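Local coordinates for serpin-ZX (Arabidopsis thaliana, PDB 3LE2), which inhibits the cysteine protease metacaspase-9 through cleavage of its reactive center loop and covalent trapping, and limits the cell-death-promoting protease RD21A, at residues T26-Q29 with N30-V33; L253-I256 with V257-G261; G177-N180 with E181-E185; S215-D218 with G219-V222. One frame throughout, in Å; residues are numbered along the deposited sequence.

Contact 1 of 4, residues T26-Q29 with N30-V33; sequences TVSQ and NSNV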
ATOM      1  N   THR A  26       2.922  14.306   7.213  1.00 29.46           N
ATOM      2  CA  THR A  26       2.559  14.173   8.627  1.00 35.49           C
ATOM      3  C   THR A  26       3.600  13.440   9.479  1.00 33.81           C
ATOM      4  O   THR A  26       3.423  13.309  10.687  1.00 34.74           O
ATOM      5  CB  THR A  26       1.210  13.412   8.811  1.00 34.17           C
ATOM      6  OG1 THR A  26       1.407  12.026   8.524  1.00 35.00           O
ATOM      7  CG2 THR A  26       0.106  13.968   7.892  1.00 37.60           C
ATOM      8  N   VAL A  27       4.664  12.925   8.868  1.00 31.54           N
ATOM      9  CA  VAL A  27       5.680  12.241   9.665  1.00 32.42           C
ATOM     10  C   VAL A  27       6.971  13.044   9.678  1.00 33.34           C
ATOM     11  O   VAL A  27       7.124  13.994   8.909  1.00 32.37           O
ATOM     12  CB  VAL A  27       5.924  10.784   9.209  1.00 27.91           C
ATOM     13  CG1 VAL A  27       4.632   9.973   9.315  1.00 29.96           C
ATOM     14  CG2 VAL A  27       6.500  10.739   7.797  1.00 25.93           C
ATOM     15  N   SER A  28       7.883  12.687  10.575  1.00 24.67           N
ATOM     16  CA  SER A  28       9.150  13.399  10.670  1.00 33.32           C
ATOM     17  C   SER A  28      10.040  13.154   9.449  1.00 31.09           C
ATOM     18  O   SER A  28       9.863  12.182   8.709  1.00 34.10           O
ATOM     19  CB  SER A  28       9.905  12.981  11.935  1.00 26.43           C
ATOM     20  OG  SER A  28      10.458  11.702  11.743  1.00 24.51           O
ATOM     21  N   GLN A  29      11.022  14.029   9.275  1.00 36.38           N
ATOM     22  CA  GLN A  29      11.921  13.990   8.131  1.00 37.00           C
ATOM     23  C   GLN A  29      12.458  12.596   7.824  1.00 34.29           C
ATOM     24  O   GLN A  29      12.490  12.165   6.667  1.00 33.96           O
ATOM     25  CB  GLN A  29      13.100  14.932   8.361  1.00 30.90           C
ATOM     26  CG  GLN A  29      14.030  15.001   7.183  1.00 30.68           C
ATOM     27  CD  GLN A  29      15.093  16.052   7.358  1.00 47.95           C
ATOM     28  OE1 GLN A  29      15.792  16.077   8.371  1.00 50.99           O
ATOM     29  NE2 GLN A  29      15.227  16.931   6.372  1.00 42.80           N
ATOM     30  N   ASN A  30      12.891  11.903   8.866  1.00 31.16           N
ATOM     31  CA  ASN A  30      13.565  10.625   8.710  1.00 30.67           C
ATOM     32  C   ASN A  30      12.676   9.425   9.021  1.00 24.36           C
ATOM     33  O   ASN A  30      13.177   8.351   9.325  1.00 27.66           O
ATOM     34  CB  ASN A  30      14.833  10.590   9.574  1.00 24.71           C
ATOM     35  CG  ASN A  30      15.845  11.674   9.183  1.00 42.06           C
ATOM     36  OD1 ASN A  30      16.579  12.192  10.030  1.00 46.58           O
ATOM     37  ND2 ASN A  30      15.878  12.024   7.898  1.00 35.63           N
ATOM     38  N   SER A  31      11.360   9.610   8.927  1.00 25.06           N
ATOM     39  CA  SER A  31      10.406   8.525   9.188  1.00 30.43           C
ATOM     40  C   SER A  31      10.051   7.755   7.925  1.00 24.28           C
ATOM     41  O   SER A  31       9.474   8.312   7.004  1.00 31.51           O
ATOM     42  CB  SER A  31       9.102   9.065   9.801  1.00 25.60           C
ATOM     43  OG  SER A  31       9.312   9.641  11.080  1.00 34.52           O
ATOM     44  N   ASN A  32      10.366   6.466   7.901  1.00 25.01           N
ATOM     45  CA  ASN A  32       9.946   5.600   6.815  1.00 29.78           C
ATOM     46  C   ASN A  32       8.428   5.539   6.766  1.00 34.99           C
ATOM     47  O   ASN A  32       7.772   5.686   7.801  1.00 32.69           O
ATOM     48  CB  ASN A  32      10.519   4.198   7.016  1.00 26.55           C
ATOM     49  CG  ASN A  32      12.015   4.158   6.852  1.00 30.13           C
ATOM     50  OD1 ASN A  32      12.585   4.942   6.092  1.00 28.55           O
ATOM     51  ND2 ASN A  32      12.669   3.251   7.568  1.00 31.61           N
ATOM     52  N   VAL A  33       7.882   5.325   5.569  1.00 26.02           N
ATOM     53  CA  VAL A  33       6.445   5.152   5.385  1.00 26.71           C
ATOM     54  C   VAL A  33       6.160   3.907   4.531  1.00 32.21           C
ATOM     55  O   VAL A  33       6.883   3.630   3.577  1.00 28.30           O
ATOM     56  CB  VAL A  33       5.820   6.362   4.646  1.00 23.59           C
ATOM     57  CG1 VAL A  33       4.341   6.092   4.340  1.00 21.76           C
ATOM     58  CG2 VAL A  33       5.989   7.631   5.433  1.00 20.74           C
TER
HETATM   59  O   HOH W   1      13.399  12.838  11.749  1.00 41.44           O
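Val27 lays its CB and CG2 against the CB of Ser31, with Val27 CB and Ser31 CB 3.7 Å apart, at the mouth of a type I beta turn that runs from Ser28 to Ser31. The turn reverses the chain between helix 5-25 and strand 33-35. Its backbone closure is the hydrogen bond from Ser31 N to Ser28 O (3.0 Å). The apolar side of the turn continues inward: CG2 of Val27 meets CG2 of Val33 at 3.9 Å. Val27 also rests on Phe286, and Val33 packs on Val23 and Ile24 of the preceding helix.

The two serines turn their hydroxyls toward each other. OG of Ser31 lies beside its own backbone N (chi1 -64°), while that of Ser28 sits between its backbone N and carbonyl carbon. The modelled gap of 2.4 Å between Ser28 OG and Ser31 OG is too short to be taken at face value, so the modelled distance is doubtful; either hydroxyl could be the donor. At the exposed corner, Gln29 and Asn30 run side by side in the same direction with their amide planes 17° apart, both resting on the loop at Leu196 and Asp197. A water completes the corner, accepting from Asn30 N at 3.1 Å and lying 3.2 Å from Ser28 OG.

Contact 2 of 4, residues L253-I256 with V257-G261; sequences LDKI and VSTPG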
ATOM      1  N   LEU A 253       8.585  13.259  -5.868  1.00 29.14           N
ATOM      2  CA  LEU A 253       7.208  12.936  -5.512  1.00 30.44           C
ATOM      3  C   LEU A 253       6.259  14.039  -6.019  1.00 32.32           C
ATOM      4  O   LEU A 253       5.140  13.764  -6.458  1.00 34.07           O
ATOM      5  CB  LEU A 253       7.064  12.682  -3.997  1.00 31.24           C
ATOM      6  CG  LEU A 253       5.705  12.152  -3.505  1.00 32.93           C
ATOM      7  CD1 LEU A 253       5.261  10.848  -4.218  1.00 31.60           C
ATOM      8  CD2 LEU A 253       5.715  11.948  -2.024  1.00 29.47           C
ATOM      9  N   ASP A 254       6.716  15.284  -5.995  1.00 28.69           N
ATOM     10  CA  ASP A 254       5.934  16.365  -6.603  1.00 38.62           C
ATOM     11  C   ASP A 254       5.683  16.127  -8.099  1.00 34.53           C
ATOM     12  O   ASP A 254       4.558  16.281  -8.575  1.00 36.01           O
ATOM     13  CB  ASP A 254       6.623  17.712  -6.408  1.00 37.28           C
ATOM     14  CG  ASP A 254       6.532  18.212  -4.982  1.00 40.03           C
ATOM     15  OD1 ASP A 254       5.692  17.693  -4.205  1.00 35.39           O
ATOM     16  OD2 ASP A 254       7.299  19.137  -4.649  1.00 41.40           O
ATOM     17  N   LYS A 255       6.733  15.755  -8.826  1.00 29.94           N
ATOM     18  CA  LYS A 255       6.611  15.387 -10.240  1.00 34.66           C
ATOM     19  C   LYS A 255       5.622  14.248 -10.447  1.00 28.71           C
ATOM     20  O   LYS A 255       4.722  14.334 -11.279  1.00 36.48           O
ATOM     21  CB  LYS A 255       7.966  14.985 -10.816  1.00 28.90           C
ATOM     22  CG  LYS A 255       7.867  14.329 -12.201  1.00 31.69           C
ATOM     23  CD  LYS A 255       9.254  13.997 -12.757  1.00 36.91           C
ATOM     24  CE  LYS A 255       9.921  15.225 -13.413  1.00 44.60           C
ATOM     25  NZ  LYS A 255      11.262  14.911 -14.027  1.00 44.41           N
ATOM     26  N   ILE A 256       5.792  13.179  -9.684  1.00 28.88           N
ATOM     27  CA  ILE A 256       4.876  12.053  -9.765  1.00 29.48           C
ATOM     28  C   ILE A 256       3.433  12.501  -9.543  1.00 30.84           C
ATOM     29  O   ILE A 256       2.564  12.198 -10.338  1.00 28.83           O
ATOM     30  CB  ILE A 256       5.281  10.948  -8.777  1.00 29.89           C
ATOM     31  CG1 ILE A 256       6.643  10.382  -9.197  1.00 26.34           C
ATOM     32  CG2 ILE A 256       4.217   9.852  -8.718  1.00 27.71           C
ATOM     33  CD1 ILE A 256       7.226   9.420  -8.223  1.00 26.34           C
ATOM     34  N   VAL A 257       3.195  13.263  -8.485  1.00 33.60           N
ATOM     35  CA  VAL A 257       1.845  13.695  -8.142  1.00 29.30           C
ATOM     36  C   VAL A 257       1.190  14.555  -9.228  1.00 35.75           C
ATOM     37  O   VAL A 257      -0.018  14.491  -9.431  1.00 34.55           O
ATOM     38  CB  VAL A 257       1.836  14.433  -6.787  1.00 30.99           C
ATOM     39  CG1 VAL A 257       0.534  15.145  -6.568  1.00 35.78           C
ATOM     40  CG2 VAL A 257       2.078  13.445  -5.664  1.00 32.89           C
ATOM     41  N   SER A 258       1.995  15.337  -9.940  1.00 38.28           N
ATOM     42  CA  SER A 258       1.487  16.267 -10.949  1.00 34.06           C
ATOM     43  C   SER A 258       1.402  15.699 -12.379  1.00 34.87           C
ATOM     44  O   SER A 258       0.921  16.374 -13.283  1.00 36.62           O
ATOM     45  CB  SER A 258       2.343  17.540 -10.948  1.00 32.27           C
ATOM     46  OG  SER A 258       3.713  17.230 -11.173  1.00 32.27           O
ATOM     47  N   THR A 259       1.850  14.465 -12.581  1.00 32.27           N
ATOM     48  CA  THR A 259       1.867  13.862 -13.917  1.00 28.96           C
ATOM     49  C   THR A 259       0.902  12.674 -14.047  1.00 28.77           C
ATOM     50  O   THR A 259       1.184  11.581 -13.556  1.00 31.56           O
ATOM     51  CB  THR A 259       3.288  13.370 -14.264  1.00 32.40           C
ATOM     52  OG1 THR A 259       4.244  14.373 -13.901  1.00 34.68           O
ATOM     53  CG2 THR A 259       3.420  13.055 -15.754  1.00 28.08           C
ATOM     54  N   PRO A 260      -0.238  12.882 -14.711  1.00 28.43           N
ATOM     55  CA  PRO A 260      -1.205  11.796 -14.917  1.00 33.20           C
ATOM     56  C   PRO A 260      -0.553  10.552 -15.530  1.00 30.64           C
ATOM     57  O   PRO A 260       0.342  10.673 -16.378  1.00 22.78           O
ATOM     58  CB  PRO A 260      -2.209  12.410 -15.901  1.00 34.80           C
ATOM     59  CG  PRO A 260      -2.155  13.869 -15.605  1.00 31.89           C
ATOM     60  CD  PRO A 260      -0.707  14.152 -15.289  1.00 28.66           C
ATOM     61  N   GLY A 261      -0.983   9.370 -15.090  1.00 22.88           N
ATOM     62  CA  GLY A 261      -0.412   8.121 -15.580  1.00 23.63           C
ATOM     63  C   GLY A 261       1.071   7.902 -15.302  1.00 26.53           C
ATOM     64  O   GLY A 261       1.689   7.024 -15.894  1.00 25.55           O
TER
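Thr259 has its OG1 beside its own backbone N (chi1 -45°), and this rotation swings the hydroxyl back to Lys255 O. The resulting hydrogen bond is short, with Thr259 OG1 as donor 2.7 Å from Lys255 O and tilted 35° from the carbonyl plane. Ser258 gets a similar result from a different torsion: its OG is held between backbone N and carbonyl carbon (chi1 57°), folded over the preceding turn. There it lies 2.9 Å from Asp254 O, with Lys255 O only slightly farther away; its single proton could serve either carbonyl, and the model does not settle which.

This is the C-terminal end of the helix that begins at residue 249, where hydroxyl side chains reach back to main-chain carbonyls. The main-chain pattern is still helical at Val257, whose N bonds to Leu253 O at 2.9 Å, and at Ser258, whose N bonds to Asp254 O. Thr259 N bonds to Ile256 O at 3.3 Å.

Val257 CG2 lies 3.2 Å from Leu253 O and 4.4 Å from Leu253 CD1, the latter a loose apolar contact. The aliphatic part of Lys255 runs alongside Thr259, both pointing the same way. Leu253 packs on Met17, Lys21 and Ile24 of helix 5-25, while Ile256 and Leu253 both touch Leu371 in strand 370-376. Asp254 OD1 forms a salt bridge with Lys21 of the same helix 5-25.

Contact 3 of 4, residues G177-N180 with E181-E185; sequences GTWN and EKFDE. With ACT (acetate ion), chain D.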
ATOM      1  N   GLY A 177       7.034 -11.691   0.054  1.00 36.34           N
ATOM      2  CA  GLY A 177       7.301 -12.395  -1.181  1.00 35.47           C
ATOM      3  C   GLY A 177       8.765 -12.750  -1.325  1.00 33.89           C
ATOM      4  O   GLY A 177       9.639 -12.070  -0.791  1.00 34.89           O
ATOM      5  N   THR A 178       9.017 -13.830  -2.051  1.00 40.61           N
ATOM      6  CA  THR A 178      10.363 -14.234  -2.432  1.00 44.38           C
ATOM      7  C   THR A 178      10.671 -13.662  -3.816  1.00 41.58           C
ATOM      8  O   THR A 178       9.829 -13.738  -4.706  1.00 35.91           O
ATOM      9  CB  THR A 178      10.458 -15.771  -2.515  1.00 44.80           C
ATOM     10  OG1 THR A 178      10.286 -16.333  -1.210  1.00 59.40           O
ATOM     11  CG2 THR A 178      11.792 -16.191  -3.050  1.00 40.04           C
ATOM     12  N   TRP A 179      11.867 -13.094  -3.989  1.00 38.04           N
ATOM     13  CA  TRP A 179      12.298 -12.566  -5.284  1.00 31.42           C
ATOM     14  C   TRP A 179      12.397 -13.674  -6.320  1.00 40.60           C
ATOM     15  O   TRP A 179      12.695 -14.828  -5.994  1.00 40.88           O
ATOM     16  CB  TRP A 179      13.669 -11.879  -5.197  1.00 29.95           C
ATOM     17  CG  TRP A 179      13.764 -10.707  -4.249  1.00 34.81           C
ATOM     18  CD1 TRP A 179      14.661 -10.550  -3.230  1.00 39.10           C
ATOM     19  CD2 TRP A 179      12.945  -9.528  -4.243  1.00 35.17           C
ATOM     20  NE1 TRP A 179      14.452  -9.351  -2.594  1.00 34.01           N
ATOM     21  CE2 TRP A 179      13.403  -8.706  -3.197  1.00 31.44           C
ATOM     22  CE3 TRP A 179      11.870  -9.087  -5.026  1.00 36.87           C
ATOM     23  CZ2 TRP A 179      12.823  -7.471  -2.908  1.00 31.25           C
ATOM     24  CZ3 TRP A 179      11.291  -7.860  -4.731  1.00 35.72           C
ATOM     25  CH2 TRP A 179      11.769  -7.069  -3.684  1.00 23.35           C
ATOM     26  N   ASN A 180      12.138 -13.312  -7.571  1.00 40.50           N
ATOM     27  CA  ASN A 180      12.398 -14.191  -8.710  1.00 45.35           C
ATOM     28  C   ASN A 180      13.902 -14.488  -8.867  1.00 39.08           C
ATOM     29  O   ASN A 180      14.289 -15.556  -9.320  1.00 42.08           O
ATOM     30  CB  ASN A 180      11.848 -13.553  -9.980  1.00 40.13           C
ATOM     31  CG  ASN A 180      11.494 -14.568 -11.037  1.00 52.02           C
ATOM     32  OD1 ASN A 180      11.169 -15.713 -10.729  1.00 45.55           O
ATOM     33  ND2 ASN A 180      11.535 -14.147 -12.297  1.00 55.04           N
ATOM     34  N   GLU A 181      14.737 -13.532  -8.477  1.00 36.12           N
ATOM     35  CA  GLU A 181      16.183 -13.690  -8.491  1.00 35.94           C
ATOM     36  C   GLU A 181      16.763 -13.356  -7.123  1.00 39.26           C
ATOM     37  O   GLU A 181      16.793 -12.192  -6.732  1.00 40.05           O
ATOM     38  CB  GLU A 181      16.805 -12.735  -9.501  1.00 37.23           C
ATOM     39  CG  GLU A 181      16.453 -13.019 -10.944  1.00 48.50           C
ATOM     40  CD  GLU A 181      17.350 -14.074 -11.556  1.00 65.61           C
ATOM     41  OE1 GLU A 181      18.420 -14.369 -10.964  1.00 69.01           O
ATOM     42  OE2 GLU A 181      16.981 -14.601 -12.628  1.00 59.35           O
ATOM     43  N   LYS A 182      17.245 -14.357  -6.399  1.00 39.15           N
ATOM     44  CA  LYS A 182      17.859 -14.088  -5.106  1.00 36.02           C
ATOM     45  C   LYS A 182      19.095 -13.210  -5.262  1.00 35.46           C
ATOM     46  O   LYS A 182      19.684 -13.136  -6.343  1.00 44.67           O
ATOM     47  CB  LYS A 182      18.226 -15.396  -4.395  1.00 43.52           C
ATOM     48  CG  LYS A 182      19.293 -16.236  -5.105  1.00 55.59           C
ATOM     49  CD  LYS A 182      19.332 -17.651  -4.529  1.00 54.93           C
ATOM     50  CE  LYS A 182      20.328 -18.538  -5.255  1.00 64.26           C
ATOM     51  NZ  LYS A 182      20.217 -19.956  -4.796  1.00 56.33           N
ATOM     52  N   PHE A 183      19.464 -12.519  -4.188  1.00 33.18           N
ATOM     53  CA  PHE A 183      20.754 -11.848  -4.106  1.00 42.30           C
ATOM     54  C   PHE A 183      21.687 -12.783  -3.360  1.00 43.03           C
ATOM     55  O   PHE A 183      21.239 -13.554  -2.518  1.00 37.59           O
ATOM     56  CB  PHE A 183      20.644 -10.546  -3.318  1.00 39.49           C
ATOM     57  CG  PHE A 183      19.788  -9.517  -3.971  1.00 42.53           C
ATOM     58  CD1 PHE A 183      20.359  -8.451  -4.641  1.00 49.31           C
ATOM     59  CD2 PHE A 183      18.406  -9.612  -3.918  1.00 34.60           C
ATOM     60  CE1 PHE A 183      19.569  -7.498  -5.248  1.00 41.69           C
ATOM     61  CE2 PHE A 183      17.612  -8.666  -4.514  1.00 40.11           C
ATOM     62  CZ  PHE A 183      18.189  -7.605  -5.182  1.00 39.23           C
ATOM     63  N   ASP A 184      22.979 -12.717  -3.668  1.00 48.75           N
ATOM     64  CA  ASP A 184      23.966 -13.514  -2.949  1.00 47.69           C
ATOM     65  C   ASP A 184      24.300 -12.822  -1.633  1.00 47.52           C
ATOM     66  O   ASP A 184      24.959 -11.775  -1.610  1.00 51.52           O
ATOM     67  CB  ASP A 184      25.232 -13.720  -3.793  1.00 48.66           C
ATOM     68  CG  ASP A 184      26.168 -14.769  -3.197  1.00 59.03           C
ATOM     69  OD1 ASP A 184      26.215 -14.909  -1.953  1.00 55.90           O
ATOM     70  OD2 ASP A 184      26.863 -15.451  -3.975  1.00 58.86           O
ATOM     71  N   GLU A 185      23.827 -13.402  -0.540  1.00 45.11           N
ATOM     72  CA  GLU A 185      24.017 -12.805   0.774  1.00 45.82           C
ATOM     73  C   GLU A 185      25.499 -12.647   1.121  1.00 46.25           C
ATOM     74  O   GLU A 185      25.870 -11.787   1.921  1.00 45.99           O
ATOM     75  CB  GLU A 185      23.295 -13.630   1.834  1.00 39.34           C
ATOM     76  CG  GLU A 185      23.458 -13.090   3.228  1.00 59.82           C
ATOM     77  CD  GLU A 185      22.799 -13.972   4.260  1.00 78.20           C
ATOM     78  OE1 GLU A 185      21.906 -14.764   3.878  1.00 70.90           O
ATOM     79  OE2 GLU A 185      23.174 -13.874   5.450  1.00 86.04           O
TER
HETATM   80  C   ACT D 394       6.320 -16.306   0.049  1.00 64.80           C
HETATM   81  O   ACT D 394       6.749 -15.809  -1.028  1.00 59.81           O
HETATM   82  OXT ACT D 394       6.801 -15.838   1.117  1.00 54.00           O
HETATM   83  CH3 ACT D 394       5.281 -17.399   0.056  1.00 49.93           C
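Trp179 and Phe183, four residues apart in the loop between strands 167-176 and 189-194, make the tight part of this contact. Both side chains have CG anti to the carbonyl carbon (chi1 -60° and -65°), and both rings are buried where they meet. Phe183 brings its edge toward the face of the indole: its CE2 lies 3.7 Å from Trp179 CD1 and 3.8 Å from Trp179 NE1. The planes stand at 73° with the ring centroids 5.4 Å apart, an offset edge-to-face stack over the five-membered ring. Tyr227 stacks on the same indole, Leu225 touches both aromatics, and NE1 is satisfied by Asn336 O.

The placement is characteristic of the serpin breach, the top of the central sheet where the reactive center loop begins to insert. Backbone hydrogen bonds of Trp179 with Glu338 and Thr340 tie it to the root of that loop, and Lys182 NZ adds a salt bridge to Glu341.

The other side is looser and faces solvent. Chi1 sets Glu181 CG beside Asn180 C (3.6 Å), and the bend at chi2 turns the carboxylate end back toward Asn180 O; its OE1 makes a long, weak ion pair with Lys210 NZ. At the start of the segment, a bound acetate, probably from the crystallisation liquor, takes a weak bond from Thr178 N at 3.2 Å, with its oxygen also close to Gly177 CA.

Contact 4 of 4, residues S215-D218 with G219-V222; sequences SAYD and GFKV. With SO4 (sulfate ion), chain B.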
ATOM      1  N   SER A 215      15.513   1.608 -15.760  1.00 32.32           N
ATOM      2  CA  SER A 215      15.438   2.682 -16.749  1.00 32.36           C
ATOM      3  C   SER A 215      15.839   4.005 -16.091  1.00 37.76           C
ATOM      4  O   SER A 215      15.517   4.257 -14.928  1.00 31.63           O
ATOM      5  CB  SER A 215      14.026   2.825 -17.338  1.00 29.79           C
ATOM      6  OG  SER A 215      13.609   1.672 -18.044  1.00 38.96           O
ATOM      7  N   ALA A 216      16.525   4.852 -16.851  1.00 31.89           N
ATOM      8  CA  ALA A 216      16.850   6.191 -16.404  1.00 26.73           C
ATOM      9  C   ALA A 216      15.958   7.215 -17.087  1.00 33.59           C
ATOM     10  O   ALA A 216      15.598   7.078 -18.256  1.00 34.37           O
ATOM     11  CB  ALA A 216      18.322   6.501 -16.668  1.00 32.49           C
ATOM     12  N   TYR A 217      15.604   8.242 -16.334  1.00 27.14           N
ATOM     13  CA  TYR A 217      14.777   9.316 -16.816  1.00 29.58           C
ATOM     14  C   TYR A 217      15.429  10.652 -16.423  1.00 35.87           C
ATOM     15  O   TYR A 217      16.520  10.683 -15.856  1.00 33.37           O
ATOM     16  CB  TYR A 217      13.375   9.189 -16.214  1.00 30.00           C
ATOM     17  CG  TYR A 217      12.708   7.869 -16.529  1.00 30.36           C
ATOM     18  CD1 TYR A 217      12.038   7.677 -17.735  1.00 34.63           C
ATOM     19  CD2 TYR A 217      12.748   6.817 -15.631  1.00 26.12           C
ATOM     20  CE1 TYR A 217      11.426   6.476 -18.030  1.00 27.15           C
ATOM     21  CE2 TYR A 217      12.143   5.606 -15.922  1.00 29.31           C
ATOM     22  CZ  TYR A 217      11.481   5.439 -17.124  1.00 36.69           C
ATOM     23  OH  TYR A 217      10.866   4.236 -17.425  1.00 31.41           O
ATOM     24  N   ASP A 218      14.766  11.756 -16.736  1.00 29.73           N
ATOM     25  CA  ASP A 218      15.307  13.060 -16.424  1.00 34.21           C
ATOM     26  C   ASP A 218      15.190  13.319 -14.911  1.00 30.95           C
ATOM     27  O   ASP A 218      14.119  13.658 -14.408  1.00 33.20           O
ATOM     28  CB  ASP A 218      14.562  14.125 -17.243  1.00 37.18           C
ATOM     29  CG  ASP A 218      15.140  15.522 -17.066  1.00 41.18           C
ATOM     30  OD1 ASP A 218      16.183  15.650 -16.387  1.00 32.96           O
ATOM     31  OD2 ASP A 218      14.548  16.483 -17.613  1.00 35.42           O
ATOM     32  N   GLY A 219      16.288  13.122 -14.191  1.00 28.96           N
ATOM     33  CA  GLY A 219      16.335  13.421 -12.770  1.00 31.85           C
ATOM     34  C   GLY A 219      16.209  12.242 -11.817  1.00 31.81           C
ATOM     35  O   GLY A 219      16.320  12.416 -10.597  1.00 30.11           O
ATOM     36  N   PHE A 220      15.961  11.050 -12.355  1.00 29.31           N
ATOM     37  CA  PHE A 220      15.757   9.874 -11.515  1.00 26.01           C
ATOM     38  C   PHE A 220      15.906   8.583 -12.280  1.00 25.71           C
ATOM     39  O   PHE A 220      16.020   8.580 -13.497  1.00 33.03           O
ATOM     40  CB  PHE A 220      14.378   9.904 -10.857  1.00 20.76           C
ATOM     41  CG  PHE A 220      13.233   9.908 -11.834  1.00 29.60           C
ATOM     42  CD1 PHE A 220      12.830  11.089 -12.455  1.00 28.05           C
ATOM     43  CD2 PHE A 220      12.548   8.734 -12.129  1.00 29.80           C
ATOM     44  CE1 PHE A 220      11.762  11.093 -13.355  1.00 27.04           C
ATOM     45  CE2 PHE A 220      11.480   8.735 -13.041  1.00 26.56           C
ATOM     46  CZ  PHE A 220      11.087   9.914 -13.637  1.00 24.54           C
ATOM     47  N   LYS A 221      15.910   7.481 -11.545  1.00 26.80           N
ATOM     48  CA  LYS A 221      15.933   6.164 -12.147  1.00 29.18           C
ATOM     49  C   LYS A 221      14.881   5.268 -11.514  1.00 28.88           C
ATOM     50  O   LYS A 221      14.413   5.527 -10.401  1.00 22.99           O
ATOM     51  CB  LYS A 221      17.309   5.544 -12.003  1.00 26.43           C
ATOM     52  CG  LYS A 221      18.382   6.270 -12.779  1.00 33.94           C
ATOM     53  CD  LYS A 221      19.751   5.786 -12.342  1.00 38.30           C
ATOM     54  CE  LYS A 221      20.825   6.754 -12.765  1.00 38.31           C
ATOM     55  NZ  LYS A 221      22.161   6.207 -12.408  1.00 41.60           N
ATOM     56  N   VAL A 222      14.487   4.228 -12.241  1.00 25.52           N
ATOM     57  CA  VAL A 222      13.556   3.252 -11.702  1.00 27.98           C
ATOM     58  C   VAL A 222      14.087   1.830 -11.830  1.00 30.55           C
ATOM     59  O   VAL A 222      14.606   1.439 -12.882  1.00 27.98           O
ATOM     60  CB  VAL A 222      12.184   3.339 -12.370  1.00 29.78           C
ATOM     61  CG1 VAL A 222      11.227   2.329 -11.731  1.00 24.06           C
ATOM     62  CG2 VAL A 222      11.639   4.754 -12.251  1.00 27.48           C
TER
HETATM   63  S   SO4 B 392      12.251  11.878 -19.318  1.00 41.16           S
HETATM   64  O1  SO4 B 392      10.919  11.518 -19.810  1.00 38.26           O
HETATM   65  O2  SO4 B 392      12.170  12.107 -17.866  1.00 35.22           O
HETATM   66  O3  SO4 B 392      13.231  10.814 -19.574  1.00 38.00           O
HETATM   67  O4  SO4 B 392      12.664  13.082 -20.048  1.00 36.82           O
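Tyr217 and Phe220 meet on the same side of the sheet, and Tyr217 is the side chain to follow. Its CB sits over one face of the Phe220 ring, 3.8 Å from the centroid, as a CH-pi contact offset toward CZ; it also neighbours O2 of a sulfate, probably from the crystallisation liquor. CG lies 3.8 Å from Phe220 CE2, which approaches the tyrosine ring obliquely. One branch, CD1, faces sulfate O3 at the ring edge. The other, CD2, comes within 3.5 Å of Phe220 CE2; the two ring planes are 24° apart but slid so far that they barely overlap. One atom farther, Tyr217 CE2 meets CG2 of Val222 at 3.8 Å. His266 adds an edge-to-face partner to the tyrosine.

Below the rings, Tyr217 N bonds to Phe220 O at 2.9 Å. Ser215 and Val222 exchange bonds in both directions, the one from Val222 N to Ser215 O also 2.9 Å. Asp218 N donates to sulfate O2 at 2.9 Å. Gly219 supplies the positive phi (101°) that the reversal needs, in the tight antiparallel hairpin of strands 212-217 and 220-226, the first two strands of serpin sheet B.

Contacts 2 and 4 meet, their centres 14 Å apart: Lys255 of the helix end lays its CD 3.9 Å from Phe220 CE1 and brings its NZ to 3.1 Å from Asp218 O. The sulfate held at the hairpin turn lies about 5 Å from the Lys255 side chain, so both contacts border the same anion. Contact 1 is separate, its nearest atoms about 9 Å from contact 2, though both pack against helix 5-25. Contact 3 stands apart, about 12 Å from contact 4 at the nearest atoms, but its Trp179 and Phe183 lean on Leu225, farther along the strand that contact 4 starts. None lies at the reactive bond Arg353-Gly354; contact 3 adjoins the loop's beginning.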